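Local coordinates for protein putative phosphinothricin n-acetyltransferase (Acinetobacter baylyi, PDB 2JLM) that probably transfers the acetyl group of acetyl-CoA to the amino group of L-methionine sulfoximine and L-methionine sulfone, at residues R11-T16 against G65-V70. Sequence-based numbering, arbitrary orientation.
Sequences RFVECT and GAVNEV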
loop_
_atom_site.group_PDB
_atom_site.type_symbol
_atom_site.label_atom_id
_atom_site.label_comp_id
_atom_site.label_asym_id
_atom_site.label_seq_id
_atom_site.Cartn_x
_atom_site.Cartn_y
_atom_site.Cartn_z
ATOM N N ARG D 11 16.052 10.908 15.642
ATOM C CA ARG D 11 15.831 10.237 14.370
ATOM C C ARG D 11 14.353 10.330 14.012
ATOM O O ARG D 11 13.524 10.620 14.872
ATOM C CB ARG D 11 16.222 8.766 14.471
ATOM C CG ARG D 11 15.259 7.961 15.344
ATOM C CD ARG D 11 15.722 6.527 15.520
ATOM N NE ARG D 11 15.167 5.946 16.740
ATOM C CZ ARG D 11 14.193 5.041 16.761
ATOM N NH1 ARG D 11 13.678 4.594 15.621
ATOM N NH2 ARG D 11 13.740 4.580 17.920
ATOM N N PHE D 12 14.035 10.068 12.746
ATOM C CA PHE D 12 12.658 10.062 12.278
ATOM C C PHE D 12 12.046 8.692 12.486
ATOM O O PHE D 12 12.727 7.682 12.383
ATOM C CB PHE D 12 12.581 10.441 10.794
ATOM C CG PHE D 12 12.844 11.893 10.528
ATOM C CD1 PHE D 12 13.739 12.280 9.548
ATOM C CD2 PHE D 12 12.186 12.876 11.262
ATOM C CE1 PHE D 12 13.977 13.622 9.302
ATOM C CE2 PHE D 12 12.415 14.217 11.021
ATOM C CZ PHE D 12 13.311 14.596 10.049
ATOM N N VAL D 13 10.753 8.671 12.779
ATOM C CA VAL D 13 10.006 7.434 12.865
ATOM C C VAL D 13 8.620 7.604 12.232
ATOM O O VAL D 13 8.101 8.711 12.143
ATOM C CB VAL D 13 9.826 7.012 14.327
ATOM C CG1 VAL D 13 8.981 8.034 15.055
ATOM C CG2 VAL D 13 9.168 5.652 14.401
ATOM N N GLU D 14 8.032 6.503 11.787
ATOM C CA GLU D 14 6.644 6.489 11.360
ATOM C C GLU D 14 5.768 6.213 12.565
ATOM O O GLU D 14 5.777 5.104 13.096
ATOM C CB GLU D 14 6.426 5.403 10.302
ATOM C CG GLU D 14 7.282 5.591 9.054
ATOM C CD GLU D 14 7.076 6.965 8.430
ATOM O OE1 GLU D 14 5.937 7.275 8.022
ATOM O OE2 GLU D 14 8.050 7.740 8.354
ATOM N N CYS D 15 5.016 7.214 13.010
ATOM C CA CYS D 15 4.170 7.026 14.180
ATOM C C CYS D 15 3.045 6.018 13.954
ATOM O O CYS D 15 2.430 5.978 12.887
ATOM C CB CYS D 15 3.613 8.356 14.668
ATOM S SG CYS D 15 4.903 9.438 15.256
ATOM N N THR D 16 2.806 5.197 14.973
ATOM C CA THR D 16 1.742 4.202 14.958
ATOM C C THR D 16 0.866 4.424 16.182
ATOM O O THR D 16 1.320 5.001 17.176
ATOM C CB THR D 16 2.305 2.761 15.008
ATOM O OG1 THR D 16 2.591 2.397 16.364
ATOM C CG2 THR D 16 3.575 2.641 14.171
ATOM N N GLY D 65 7.270 11.205 12.961
ATOM C CA GLY D 65 7.673 11.598 14.299
ATOM C C GLY D 65 9.169 11.800 14.436
ATOM O O GLY D 65 9.953 11.353 13.596
ATOM N N ALA D 66 9.565 12.496 15.494
ATOM C CA ALA D 66 10.979 12.679 15.804
ATOM C C ALA D 66 11.219 12.136 17.205
ATOM O O ALA D 66 10.494 12.479 18.144
ATOM C CB ALA D 66 11.372 14.147 15.713
ATOM N N VAL D 67 12.220 11.272 17.340
ATOM C CA VAL D 67 12.446 10.588 18.609
ATOM C C VAL D 67 13.875 10.777 19.091
ATOM O O VAL D 67 14.812 10.739 18.297
ATOM C CB VAL D 67 12.102 9.103 18.488
ATOM C CG1 VAL D 67 12.560 8.355 19.704
ATOM C CG2 VAL D 67 10.595 8.943 18.299
ATOM N N ASN D 68 14.037 11.026 20.387
ATOM C CA ASN D 68 15.374 11.204 20.957
ATOM C C ASN D 68 16.053 9.865 21.254
ATOM O O ASN D 68 15.398 8.815 21.273
ATOM C CB ASN D 68 15.357 12.122 22.196
ATOM C CG ASN D 68 14.657 11.496 23.398
ATOM O OD1 ASN D 68 14.292 10.321 23.388
ATOM N ND2 ASN D 68 14.473 12.290 24.447
ATOM N N GLU D 69 17.367 9.913 21.465
ATOM C CA GLU D 69 18.174 8.714 21.680
ATOM C C GLU D 69 17.453 7.733 22.604
ATOM O O GLU D 69 17.533 6.522 22.417
ATOM C CB GLU D 69 19.545 9.094 22.256
ATOM C CG GLU D 69 20.643 8.071 22.040
ATOM C CD GLU D 69 20.727 7.030 23.149
ATOM N N VAL D 70 16.724 8.279 23.571
ATOM C CA VAL D 70 16.030 7.497 24.594
ATOM C C VAL D 70 14.652 6.938 24.177
ATOM O O VAL D 70 14.100 6.065 24.849
ATOM C CB VAL D 70 15.891 8.334 25.881
ATOM C CG1 VAL D 70 14.967 7.662 26.882
ATOM C CG2 VAL D 70 17.269 8.586 26.488
HETATM O O HOH W 1 15.925 6.420 19.257
#
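Gly65 O takes a hydrogen bond from the amide N of Val13 (2.9 Å), standing well above the carbonyl plane, and a CA-H...O contact from Phe12, whose CA is 3.3 Å away. The Phe12 ring also turns an edge to it, CD2 lying 3.6 Å from Gly65 O. The return bond, Gly65 N to Val13 O, is 2.8 Å and nearly straight (173° at the hydrogen). Two residues along, Arg11 and Val67 form a second hydrogen-bonded pair, with the non-hydrogen-bonded pair Phe12–Ala66 between. This is antiparallel pairing of strand 7-14, at the edge of the mixed sheet within this chain, with strand 63-68 of the GNAT fold. Phe12 and Ala66 face helix 107-121, both touching Leu111. On the other face Val13 CG1 meets Val67 CG2 at 3.7 Å. Gly65 brings no side chain here, and Cys15 SG, set beside its own backbone N (chi1 -65°), comes in 3.6 Å from Gly65 CA. Arg11 runs out extended over this same face, and its NE donates to a water 2.7 Å away, in the guanidinium plane; that water in turn donates to Asn68 O, linking the two strands just past the Arg11–Val67 pair.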